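Local atomic coordinates of transketolase (Campylobacter jejuni, PDB entry 3L84), a protein that belongs to the thiamine diphosphate-dependent transketolase family and carries two domains of the thiamine diphosphate-binding fold, followed by a smaller C-terminal domain. Residues A[374-377]-A[382-385]; A[346-351]-A[356-361]; A[399-402]-A[406-409]; A[168-173]-A[377-382]; A[393-398]-A[433-438]. All coordinates share one frame; numbering follows the deposited sequence. Where two conformers were deposited one is given.

Contact 1 of 5, residues A[374-377]-A[382-385]; sequences HSMG and GKNI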
# COMPACT_ATOMS: atom_id res chain seq x y z
N HIS A 374 -11.51 2.79 -26.80
CA HIS A 374 -11.21 2.43 -28.18
C HIS A 374 -11.28 3.60 -29.12
O HIS A 374 -12.26 4.32 -29.15
CB HIS A 374 -12.17 1.34 -28.65
CG HIS A 374 -12.05 0.08 -27.88
ND1 HIS A 374 -10.94 -0.74 -27.97
CD2 HIS A 374 -12.89 -0.50 -27.00
CE1 HIS A 374 -11.12 -1.78 -27.17
NE2 HIS A 374 -12.28 -1.65 -26.57
N SER A 375 -10.21 3.76 -29.89
CA SER A 375 -10.07 4.85 -30.88
C SER A 375 -10.06 6.25 -30.26
O SER A 375 -10.26 7.24 -30.97
CB SER A 375 -11.16 4.74 -31.96
OG SER A 375 -11.03 3.51 -32.64
N MSE A 376 -9.79 6.35 -28.95
CA MSE A 376 -9.75 7.65 -28.29
C MSE A 376 -8.33 8.14 -27.99
O MSE A 376 -8.14 9.21 -27.41
CB MSE A 376 -10.65 7.65 -27.06
CG MSE A 376 -12.04 7.08 -27.39
SE MSE A 376 -13.50 7.71 -26.24
CE MSE A 376 -13.41 9.54 -26.84
N GLY A 377 -7.34 7.38 -28.44
CA GLY A 377 -5.95 7.82 -28.45
C GLY A 377 -5.25 7.76 -27.10
O GLY A 377 -5.89 7.52 -26.06
N GLY A 382 -4.82 12.05 -26.67
CA GLY A 382 -6.03 11.28 -26.39
C GLY A 382 -6.33 11.08 -24.92
O GLY A 382 -5.81 11.79 -24.05
N LYS A 383 -7.14 10.06 -24.67
CA LYS A 383 -7.70 9.82 -23.36
C LYS A 383 -7.08 8.68 -22.56
O LYS A 383 -7.27 8.64 -21.35
CB LYS A 383 -9.18 9.49 -23.48
CG LYS A 383 -10.07 10.66 -23.85
CD LYS A 383 -11.51 10.19 -23.69
CE LYS A 383 -12.53 11.25 -23.96
NZ LYS A 383 -13.27 11.87 -22.86
N ASN A 384 -6.42 7.73 -23.20
CA ASN A 384 -5.88 6.57 -22.52
C ASN A 384 -4.54 6.90 -21.88
O ASN A 384 -3.61 7.29 -22.59
CB ASN A 384 -5.71 5.40 -23.50
CG ASN A 384 -7.01 4.87 -24.00
OD1 ASN A 384 -7.71 4.17 -23.26
ND2 ASN A 384 -7.35 5.13 -25.26
N ILE A 385 -4.43 6.80 -20.56
CA ILE A 385 -3.19 6.99 -19.84
C ILE A 385 -2.53 5.66 -19.53
O ILE A 385 -3.18 4.78 -19.02
CB ILE A 385 -3.39 7.81 -18.58
CG1 ILE A 385 -4.07 9.14 -18.92
CG2 ILE A 385 -2.02 8.06 -17.88
CD1 ILE A 385 -4.52 9.95 -17.70
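Gly-382 lies directly against the backbone of Met-376 and Gly-377: its CA is 3.1 Å from Met-376 O and 3.7 Å from Gly-377 C. Glycine, with no side chain, suits such close passage. At the next residue, Lys-383 N donates to Met-376 O at 3.0 Å, reaching it from 41° above the carbonyl plane. The same N-H has a second, weak bond to Gly-377 O. The side chain of Lys-383 runs alongside that of selenomethionine Met-376, pointing the same way, so that the long aliphatic part of the lysine offers an apolar flank to the methyl end, though Met-376 has a second conformer and this touch is doubtful in detail. The ammonium group beyond is bonded to the carbonyls Phe-358 O and Ala-352 O. The backbone bonds close the turn of residues 378-381 within the loop that leads from helix 366-369 to strand 384-386, an outermost strand of the six-stranded parallel sheet of the pyrimidine-binding domain. Asn-384 grips Gly-377 O twice. Its backbone N comes in the carbonyl plane at 2.9 Å over a nearly straight bond (165°), while ND2, also 2.9 Å from Gly-377 O, stands above that plane. With CG beside its own backbone N (chi1 -67°), the amide folds back over this carbonyl, and OD1 takes the backbone N-H of Leu-373. Asparagine fits because one amide can donate to the Gly-377 carbonyl and accept from Leu-373. Gly-377 presents the shared oxygen with a positive phi, a backbone shape that glycine adopts easily.

Contact 2 of 5, residues A[346-351]-A[356-361]; sequences EILNVL and EGFLGG
Phe-358 meets two leucines of helix 340-354, one over its ring and one at its rim. Leu-351 CB sits above the middle of the ring, 3.8 Å from the Phe-358 centroid and only 9° off the normal, which makes a CH-pi contact. From there the side chain of Leu-351 reaches along the ring to bring CD1 within 3.8 Å of Phe-358 CZ. Leu-348, one helical turn earlier, crosses the phenylalanine at about a right angle and places CD2 in the ring plane, 3.7 Å from Phe-358 CZ. The first torsion of Phe-358 (chi1 -171°, CG anti to the backbone N) sends the ring from strand 358-362 to the helix, where it meets both leucines.

Farther out, Trp-483 of helix 476-488 and the loop residues Ile-328 and Tyr-330 pack on Leu-351, while Phe-410 of the neighbouring strand touches Leu-348. Backbone bonds of Gly-357 and Leu-359 with Leu-408 fix the start of the strand and the residue before it. The arrangement is a helix covering the sheet of the pyrimidine-binding domain. All three touching side chains are buried hydrocarbon, so this contact rests mainly on dispersion and the exclusion of water, with the CH-pi contact adding a preference for CB over the ring centre.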
# COMPACT_ATOMS: atom_id res chain seq x y z
N GLU A 346 -17.24 -1.69 -21.50
CA GLU A 346 -18.17 -1.04 -22.42
C GLU A 346 -18.76 0.25 -21.86
O GLU A 346 -18.89 1.25 -22.57
CB GLU A 346 -19.29 -2.02 -22.73
CG GLU A 346 -18.81 -3.21 -23.53
CD GLU A 346 -19.16 -3.13 -24.94
OE1 GLU A 346 -19.92 -4.04 -25.37
OE2 GLU A 346 -18.72 -2.16 -25.61
N ILE A 347 -19.02 0.26 -20.56
CA ILE A 347 -19.51 1.47 -19.91
C ILE A 347 -18.45 2.56 -19.94
O ILE A 347 -18.76 3.72 -20.22
CB ILE A 347 -19.99 1.18 -18.49
CG1 ILE A 347 -21.19 0.21 -18.52
CG2 ILE A 347 -20.36 2.49 -17.79
CD1 ILE A 347 -21.48 -0.47 -17.15
N LEU A 348 -17.21 2.21 -19.65
CA LEU A 348 -16.11 3.21 -19.68
C LEU A 348 -16.02 3.86 -21.04
O LEU A 348 -15.83 5.09 -21.16
CB LEU A 348 -14.77 2.57 -19.35
CG LEU A 348 -14.55 2.13 -17.91
CD1 LEU A 348 -13.24 1.32 -17.81
CD2 LEU A 348 -14.60 3.31 -16.93
N ASN A 349 -16.21 3.06 -22.09
CA ASN A 349 -16.22 3.62 -23.45
C ASN A 349 -17.39 4.56 -23.72
O ASN A 349 -17.20 5.60 -24.32
CB ASN A 349 -16.14 2.48 -24.46
CG ASN A 349 -14.72 2.04 -24.72
OD1 ASN A 349 -14.08 2.53 -25.64
ND2 ASN A 349 -14.19 1.18 -23.86
N VAL A 350 -18.59 4.23 -23.25
CA VAL A 350 -19.74 5.13 -23.39
C VAL A 350 -19.49 6.42 -22.62
O VAL A 350 -19.78 7.52 -23.11
CB VAL A 350 -21.02 4.43 -22.87
CG1 VAL A 350 -22.16 5.42 -22.71
CG2 VAL A 350 -21.44 3.29 -23.83
N LEU A 351 -18.94 6.33 -21.42
CA LEU A 351 -18.66 7.52 -20.62
C LEU A 351 -17.64 8.41 -21.29
O LEU A 351 -17.84 9.64 -21.37
CB LEU A 351 -18.24 7.16 -19.19
CG LEU A 351 -19.33 6.46 -18.36
CD1 LEU A 351 -18.77 6.01 -16.99
CD2 LEU A 351 -20.49 7.37 -18.18
N GLU A 356 -16.34 14.84 -22.28
CA GLU A 356 -15.05 15.25 -22.78
C GLU A 356 -13.93 15.24 -21.74
O GLU A 356 -12.76 15.10 -22.08
CB GLU A 356 -15.17 16.62 -23.46
CG GLU A 356 -15.91 16.55 -24.80
CD GLU A 356 -16.57 17.84 -25.22
OE1 GLU A 356 -17.32 18.40 -24.41
OE2 GLU A 356 -16.35 18.31 -26.38
N GLY A 357 -14.28 15.34 -20.46
CA GLY A 357 -13.32 15.30 -19.40
C GLY A 357 -13.11 13.95 -18.72
O GLY A 357 -12.32 13.87 -17.77
N PHE A 358 -13.80 12.90 -19.18
CA PHE A 358 -13.65 11.56 -18.63
C PHE A 358 -12.47 10.85 -19.27
O PHE A 358 -12.41 10.71 -20.47
CB PHE A 358 -14.94 10.78 -18.85
CG PHE A 358 -15.00 9.47 -18.14
CD1 PHE A 358 -15.54 9.36 -16.85
CD2 PHE A 358 -14.52 8.32 -18.75
CE1 PHE A 358 -15.60 8.14 -16.21
CE2 PHE A 358 -14.60 7.08 -18.09
CZ PHE A 358 -15.13 7.01 -16.82
N LEU A 359 -11.52 10.38 -18.47
CA LEU A 359 -10.32 9.75 -18.99
C LEU A 359 -9.70 8.94 -17.85
O LEU A 359 -10.15 8.97 -16.72
CB LEU A 359 -9.33 10.78 -19.55
CG LEU A 359 -8.40 11.53 -18.57
CD1 LEU A 359 -7.49 12.52 -19.37
CD2 LEU A 359 -9.10 12.27 -17.46
N GLY A 360 -8.67 8.18 -18.18
CA GLY A 360 -8.00 7.39 -17.15
C GLY A 360 -7.17 6.32 -17.76
O GLY A 360 -6.82 6.34 -18.95
N GLY A 361 -6.87 5.32 -16.95
CA GLY A 361 -6.05 4.23 -17.44
C GLY A 361 -5.79 3.20 -16.39
O GLY A 361 -6.40 3.22 -15.30

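Contact 3 of 5, residues A[399-402]-A[406-409]; sequences NAFA and IFLP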
# COMPACT_ATOMS: atom_id res chain seq x y z
N ASN A 399 -5.90 11.53 -8.19
CA ASN A 399 -6.47 12.42 -7.17
C ASN A 399 -6.31 13.87 -7.60
O ASN A 399 -7.21 14.69 -7.42
CB ASN A 399 -5.82 12.20 -5.82
CG ASN A 399 -6.24 10.94 -5.12
OD1 ASN A 399 -7.23 10.30 -5.48
ND2 ASN A 399 -5.48 10.58 -4.09
N ALA A 400 -5.16 14.20 -8.18
CA ALA A 400 -4.92 15.53 -8.69
C ALA A 400 -5.73 15.83 -9.95
O ALA A 400 -6.24 16.95 -10.07
CB ALA A 400 -3.40 15.74 -8.92
N PHE A 401 -5.85 14.89 -10.88
CA PHE A 401 -6.75 15.09 -12.01
C PHE A 401 -8.13 15.46 -11.51
O PHE A 401 -8.80 16.32 -12.09
CB PHE A 401 -6.86 13.85 -12.93
CG PHE A 401 -5.83 13.77 -14.03
CD1 PHE A 401 -4.56 13.28 -13.81
CD2 PHE A 401 -6.16 14.20 -15.31
CE1 PHE A 401 -3.64 13.20 -14.85
CE2 PHE A 401 -5.24 14.12 -16.36
CZ PHE A 401 -3.99 13.61 -16.13
N ALA A 402 -8.62 14.78 -10.49
CA ALA A 402 -9.95 15.05 -9.95
C ALA A 402 -10.09 16.43 -9.31
O ALA A 402 -11.19 16.98 -9.26
CB ALA A 402 -10.33 13.94 -8.94
N ILE A 406 -11.61 20.14 -14.34
CA ILE A 406 -12.34 19.77 -15.55
C ILE A 406 -12.35 18.26 -15.87
O ILE A 406 -12.92 17.87 -16.92
CB ILE A 406 -11.82 20.55 -16.77
CG1 ILE A 406 -10.31 20.30 -16.99
CG2 ILE A 406 -12.17 22.04 -16.66
CD1 ILE A 406 -9.79 20.74 -18.38
N PHE A 407 -11.79 17.43 -15.00
CA PHE A 407 -11.60 16.00 -15.30
C PHE A 407 -12.34 15.07 -14.36
O PHE A 407 -12.57 15.39 -13.19
CB PHE A 407 -10.13 15.62 -15.30
CG PHE A 407 -9.29 16.36 -16.30
CD1 PHE A 407 -9.52 16.20 -17.65
CD2 PHE A 407 -8.33 17.25 -15.90
CE1 PHE A 407 -8.76 16.88 -18.59
CE2 PHE A 407 -7.56 17.95 -16.83
CZ PHE A 407 -7.82 17.76 -18.19
N LEU A 408 -12.72 13.93 -14.93
CA LEU A 408 -13.38 12.81 -14.25
C LEU A 408 -12.49 11.58 -14.48
O LEU A 408 -12.65 10.92 -15.54
CB LEU A 408 -14.77 12.60 -14.84
CG LEU A 408 -15.74 13.74 -14.55
CD1 LEU A 408 -16.89 13.73 -15.53
CD2 LEU A 408 -16.24 13.66 -13.14
N PRO A 409 -11.56 11.30 -13.57
CA PRO A 409 -10.57 10.26 -13.84
C PRO A 409 -10.94 8.90 -13.28
O PRO A 409 -11.64 8.79 -12.26
CB PRO A 409 -9.34 10.78 -13.12
CG PRO A 409 -9.93 11.41 -11.89
CD PRO A 409 -11.20 12.07 -12.38
O HOH W 1 -10.94 17.97 -12.27
O HOH W 2 -13.51 18.00 -11.14
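Phe-401 and Phe-407 form the tight side of this contact, an edge-to-face pair in which the edge of Phe-401 is turned toward the face of Phe-407. The centroids of the Phe-401 and Phe-407 rings are 5.4 Å apart with the planes at 62°, and the closest carbons, Phe-401 CD2 and Phe-407 CD2, are 3.8 Å from each other. A chi1 of -61°, with CG beside the backbone N, puts the Phe-407 ring where its face meets Phe-401. Phe-407 CB itself lies 3.5 Å from Phe-401 O. Pro-409 continues the packing: its CB meets Phe-401 CB, and its CG touches Ala-402 CB at 3.9 Å. A rigid proline ring against a methyl group lets helix and strand come close.

The other side is looser and wet. Ala-402 is partly exposed, and two waters stand where the backbones part. Phe-407 N donates to water 1 at 2.9 Å, and the same water is bonded to Phe-401 O at 2.7 Å, so a single molecule ties the last turn of the helix to the residue leading into the strand. Water 2 is bonded to Ala-402 O at 3.2 Å and only weakly to Phe-407 O.

Around the aromatic pair, helix 118-137 packs on Phe-401 through Met-128 and Ala-129. Helix 391-404 turning sharply into strand 408-414 is the second half of a beta-alpha-beta crossover, which leaves strand 384-386 and returns to the same parallel sheet on the far side of strand 358-362.

Contact 4 of 5, residues A[168-173]-A[377-382]; sequences GLHKLD and GDFVEG
Phe-379, which turns its ring edge to the face of His-170, is joined to Val-380 by a cis peptide bond, a rarity before any residue other than proline. The kink belongs to the loop leading to strand 384-386 of the pyrimidine-binding domain, whereas His-170 follows helix 158-169 of the thiamine diphosphate-binding domain, so the pair bridges two domains far apart in sequence. It is a T-shaped stack: the planes of the His-170 and Phe-379 rings stand at 90° and their centroids are 5.0 Å apart. The ring side of the phenylalanine carrying CD1 and CE1 does the touching, with His-170 ND1 3.6 Å from Phe-379 CE1 and His-170 CE1 3.6 Å from Phe-379 CD1. Such an approach brings the weakly positive ring hydrogens of phenylalanine to the pi cloud of the imidazole. A chi1 of 178° carries the Phe-379 ring outward from the loop to reach it.

His-170 is placed by the way its helix ends. Lys-171, with positive phi, is the C-prime residue of a Schellman motif, and its N bonds to Gly-168 O. The chain leaves the helix at His-170, whose CB points to the loop. Met-128 of helix 118-137 packs on Phe-379, and the neighbouring subunit comes close, with its Ala-193 on Leu-169 and its Leu-192 on Asp-378. Lys-132 NZ of the same chain holds the carbonyls of Val-380 and Gly-382. Within the loop, Val-380 CB lies over one face of the Phe-379 ring, toward the rim, and Gly-382 N donates to Asp-378 O at 2.8 Å.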
# COMPACT_ATOMS: atom_id res chain seq x y z
N GLY A 168 9.27 12.73 -16.05
CA GLY A 168 10.34 12.84 -17.04
C GLY A 168 9.88 12.31 -18.39
O GLY A 168 10.13 12.92 -19.43
N LEU A 169 9.17 11.19 -18.39
CA LEU A 169 8.65 10.60 -19.63
C LEU A 169 7.75 11.57 -20.39
O LEU A 169 7.84 11.72 -21.61
CB LEU A 169 7.85 9.32 -19.32
CG LEU A 169 7.20 8.64 -20.53
CD1 LEU A 169 8.26 8.08 -21.54
CD2 LEU A 169 6.33 7.53 -20.02
N HIS A 170 6.88 12.26 -19.66
CA HIS A 170 5.92 13.17 -20.27
C HIS A 170 6.43 14.59 -20.42
O HIS A 170 5.65 15.46 -20.82
CB HIS A 170 4.58 13.08 -19.55
CG HIS A 170 3.91 11.77 -19.80
ND1 HIS A 170 3.29 11.49 -20.99
CD2 HIS A 170 3.86 10.64 -19.07
CE1 HIS A 170 2.85 10.24 -20.97
NE2 HIS A 170 3.16 9.71 -19.80
N LYS A 171 7.71 14.79 -20.14
CA LYS A 171 8.37 16.07 -20.40
C LYS A 171 7.56 17.19 -19.77
O LYS A 171 7.16 18.17 -20.41
CB LYS A 171 8.55 16.28 -21.90
CG LYS A 171 9.44 15.23 -22.55
CD LYS A 171 9.57 15.49 -24.06
CE LYS A 171 10.74 14.72 -24.70
NZ LYS A 171 10.95 13.35 -24.21
N LEU A 172 7.32 17.04 -18.47
CA LEU A 172 6.48 17.99 -17.74
C LEU A 172 7.27 19.25 -17.36
O LEU A 172 7.68 19.45 -16.20
CB LEU A 172 5.87 17.35 -16.51
CG LEU A 172 4.97 16.14 -16.76
CD1 LEU A 172 4.37 15.60 -15.46
CD2 LEU A 172 3.84 16.47 -17.78
N ASP A 173 7.42 20.13 -18.35
CA ASP A 173 8.17 21.37 -18.21
C ASP A 173 7.36 22.52 -17.62
O ASP A 173 7.69 23.69 -17.73
CB ASP A 173 8.77 21.77 -19.57
CG ASP A 173 7.71 22.03 -20.62
OD1 ASP A 173 6.49 22.04 -20.33
OD2 ASP A 173 8.10 22.32 -21.79
N GLY A 377 -7.34 7.38 -28.44
CA GLY A 377 -5.95 7.82 -28.45
C GLY A 377 -5.25 7.76 -27.10
O GLY A 377 -5.89 7.52 -26.06
N ASP A 378 -3.94 7.98 -27.14
CA ASP A 378 -3.08 7.97 -25.96
C ASP A 378 -2.79 9.38 -25.46
O ASP A 378 -2.63 10.32 -26.25
CB ASP A 378 -1.72 7.30 -26.27
CG ASP A 378 -1.82 5.78 -26.43
OD1 ASP A 378 -2.87 5.19 -26.10
OD2 ASP A 378 -0.83 5.20 -26.92
N PHE A 379 -2.68 9.51 -24.15
CA PHE A 379 -2.26 10.78 -23.54
C PHE A 379 -0.96 11.23 -24.17
O PHE A 379 -0.11 10.40 -24.44
CB PHE A 379 -2.09 10.53 -22.03
CG PHE A 379 -1.60 11.74 -21.24
CD1 PHE A 379 -0.26 12.08 -21.24
CD2 PHE A 379 -2.49 12.54 -20.51
CE1 PHE A 379 0.19 13.21 -20.54
CE2 PHE A 379 -2.01 13.66 -19.79
CZ PHE A 379 -0.69 13.98 -19.82
N VAL A 380 -0.74 12.51 -24.44
CA VAL A 380 -1.60 13.65 -24.08
C VAL A 380 -2.68 13.96 -25.11
O VAL A 380 -3.69 14.60 -24.77
CB VAL A 380 -0.72 14.92 -23.87
CG1 VAL A 380 -0.28 15.51 -25.20
CG2 VAL A 380 -1.48 15.94 -23.01
N GLU A 381 -2.53 13.53 -26.35
CA GLU A 381 -3.48 13.90 -27.40
C GLU A 381 -4.84 13.25 -27.22
O GLU A 381 -5.88 13.82 -27.57
CB GLU A 381 -2.92 13.55 -28.79
CG GLU A 381 -1.78 14.45 -29.20
CD GLU A 381 -0.43 14.01 -28.68
OE1 GLU A 381 -0.33 12.94 -28.04
OE2 GLU A 381 0.54 14.77 -28.91
N GLY A 382 -4.82 12.05 -26.67
CA GLY A 382 -6.03 11.28 -26.39
C GLY A 382 -6.33 11.08 -24.92
O GLY A 382 -5.81 11.79 -24.05

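Contact 5 of 5, residues A[393-398]-A[433-438]; sequences AMAAIN and IKHFFI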
# COMPACT_ATOMS: atom_id res chain seq x y z
N ALA A 393 1.36 5.67 -7.46
CA ALA A 393 1.45 6.96 -8.14
C ALA A 393 0.23 7.18 -9.04
O ALA A 393 -0.24 8.30 -9.15
CB ALA A 393 2.76 7.08 -8.93
N MSE A 394 -0.26 6.14 -9.71
CA MSE A 394 -1.46 6.31 -10.54
C MSE A 394 -2.60 6.91 -9.74
O MSE A 394 -3.25 7.90 -10.16
CB MSE A 394 -1.91 4.96 -11.12
CG MSE A 394 -3.28 5.00 -11.76
SE MSE A 394 -3.80 3.30 -12.54
CE MSE A 394 -4.00 2.27 -10.88
N ALA A 395 -2.88 6.32 -8.59
CA ALA A 395 -4.00 6.84 -7.79
C ALA A 395 -3.74 8.26 -7.29
O ALA A 395 -4.66 9.08 -7.29
CB ALA A 395 -4.28 5.88 -6.62
N ALA A 396 -2.55 8.59 -6.84
CA ALA A 396 -2.22 9.93 -6.36
C ALA A 396 -2.27 10.94 -7.51
O ALA A 396 -2.71 12.09 -7.34
CB ALA A 396 -0.86 9.94 -5.64
N ILE A 397 -1.83 10.54 -8.68
CA ILE A 397 -1.92 11.41 -9.88
C ILE A 397 -3.37 11.68 -10.23
O ILE A 397 -3.77 12.82 -10.48
CB ILE A 397 -1.19 10.75 -11.09
CG1 ILE A 397 0.32 10.92 -10.94
CG2 ILE A 397 -1.69 11.27 -12.45
CD1 ILE A 397 1.20 10.01 -11.77
N ASN A 398 -4.20 10.63 -10.20
CA ASN A 398 -5.60 10.81 -10.53
C ASN A 398 -6.36 11.56 -9.45
O ASN A 398 -7.33 12.26 -9.76
CB ASN A 398 -6.24 9.46 -10.85
CG ASN A 398 -6.05 9.03 -12.29
OD1 ASN A 398 -6.28 7.81 -12.61
ND2 ASN A 398 -5.71 9.93 -13.14
N ILE A 433 -13.59 13.47 -3.33
CA ILE A 433 -13.46 13.77 -4.75
C ILE A 433 -14.07 12.72 -5.63
O ILE A 433 -14.28 11.55 -5.23
CB ILE A 433 -12.01 13.98 -5.19
CG1 ILE A 433 -11.10 12.84 -4.77
CG2 ILE A 433 -11.47 15.30 -4.63
CD1 ILE A 433 -9.77 12.70 -5.54
N LYS A 434 -14.40 13.10 -6.86
CA LYS A 434 -14.98 12.21 -7.85
C LYS A 434 -13.87 11.55 -8.66
O LYS A 434 -13.38 12.07 -9.66
CB LYS A 434 -16.01 12.95 -8.71
CG LYS A 434 -17.10 13.58 -7.93
CD LYS A 434 -17.73 12.69 -6.83
CE LYS A 434 -18.36 11.43 -7.35
NZ LYS A 434 -19.57 11.76 -8.26
N HIS A 435 -13.43 10.40 -8.16
CA HIS A 435 -12.33 9.61 -8.72
C HIS A 435 -12.82 8.17 -8.62
O HIS A 435 -13.31 7.73 -7.57
CB HIS A 435 -11.08 9.83 -7.86
CG HIS A 435 -9.87 9.01 -8.23
ND1 HIS A 435 -8.67 9.18 -7.56
CD2 HIS A 435 -9.65 8.03 -9.14
CE1 HIS A 435 -7.77 8.32 -8.04
NE2 HIS A 435 -8.35 7.61 -9.00
N PHE A 436 -12.81 7.47 -9.76
CA PHE A 436 -13.39 6.13 -9.84
C PHE A 436 -12.30 5.08 -9.91
O PHE A 436 -11.34 5.22 -10.66
CB PHE A 436 -14.31 6.06 -11.07
CG PHE A 436 -15.26 7.23 -11.14
CD1 PHE A 436 -16.30 7.33 -10.26
CD2 PHE A 436 -15.06 8.26 -12.02
CE1 PHE A 436 -17.12 8.41 -10.26
CE2 PHE A 436 -15.92 9.36 -12.02
CZ PHE A 436 -16.91 9.45 -11.13
N PHE A 437 -12.45 4.03 -9.13
CA PHE A 437 -11.46 2.97 -9.01
C PHE A 437 -12.01 1.70 -9.62
O PHE A 437 -13.10 1.26 -9.23
CB PHE A 437 -11.06 2.76 -7.52
CG PHE A 437 -10.32 3.93 -6.92
CD1 PHE A 437 -8.94 3.91 -6.83
CD2 PHE A 437 -10.99 5.06 -6.49
CE1 PHE A 437 -8.25 5.01 -6.30
CE2 PHE A 437 -10.29 6.14 -5.98
CZ PHE A 437 -8.95 6.10 -5.91
N ILE A 438 -11.29 1.12 -10.55
CA ILE A 438 -11.76 -0.02 -11.35
C ILE A 438 -10.88 -1.19 -10.94
O ILE A 438 -9.68 -1.19 -11.21
CB ILE A 438 -11.62 0.27 -12.87
CG1 ILE A 438 -12.24 1.60 -13.31
CG2 ILE A 438 -12.14 -0.91 -13.68
CD1 ILE A 438 -13.60 1.84 -12.89
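Asn-398 and His-435 mark the closest backbone approach of helix 391-404 to the segment entering strand 436-440, with CA atoms 7.1 Å apart; one helical turn back, Ala-395 CA and Phe-437 CA are 8.5 Å apart. Between them the imidazole of His-435 fills the gap. Its extended first torsion (chi1 176°) points the ring straight at the helix, where its edge meets the backbone: His-435 CE1 lies 3.3 Å from Ala-395 O, near the ring plane. Asn-398 crosses it at about a right angle and sets CB 3.4 Å from His-435 NE2. Phe-437 CZ lies over one ring face of the histidine and Asn-398 O over the opposite one, each offset toward the rim. One turn earlier in the helix, the small Ala-395 lets the Phe-437 ring approach, its CE1 edge meeting Ala-395 CB at 4.1 Å.

Both imidazole nitrogens have polar partners, NE2 with Ser-411 OG and ND1 with Asn-399 OD1, which fix the rotation of the ring and satisfy a buried heterocycle. A histidine is thus apt here, flat enough to fit between Phe-437 and Asn-398 O yet polar at both nitrogens. A helix packed on a strand of a parallel sheet is characteristic of the alpha/beta layering of thiamine diphosphate-binding domains.

In the fold
Contacts 1, 2, 3 and 5 all reach the six-stranded parallel sheet of the pyrimidine-binding domain. Contacts 1 and 2, centres about 9 Å apart, meet on neighbouring strands 384-386 and 358-362. Contact 2 passes to contact 3 through Gly-357 O and Leu-408 N, 2.9 Å apart, and contact 3 to contact 5 through Pro-409 O and Phe-436 N at 3.1 Å; these last two share helix 391-404 and have centres about 8 Å apart. Contact 4 is the one whose two segments join the thiamine diphosphate-binding domain to the pyrimidine-binding domain. It continues the loop of contact 1, where Asn-384 O lies 2.9 Å from Phe-379 N, and it touches contact 3 through Phe-379 CE2 and Phe-401 CZ at 4.2 Å.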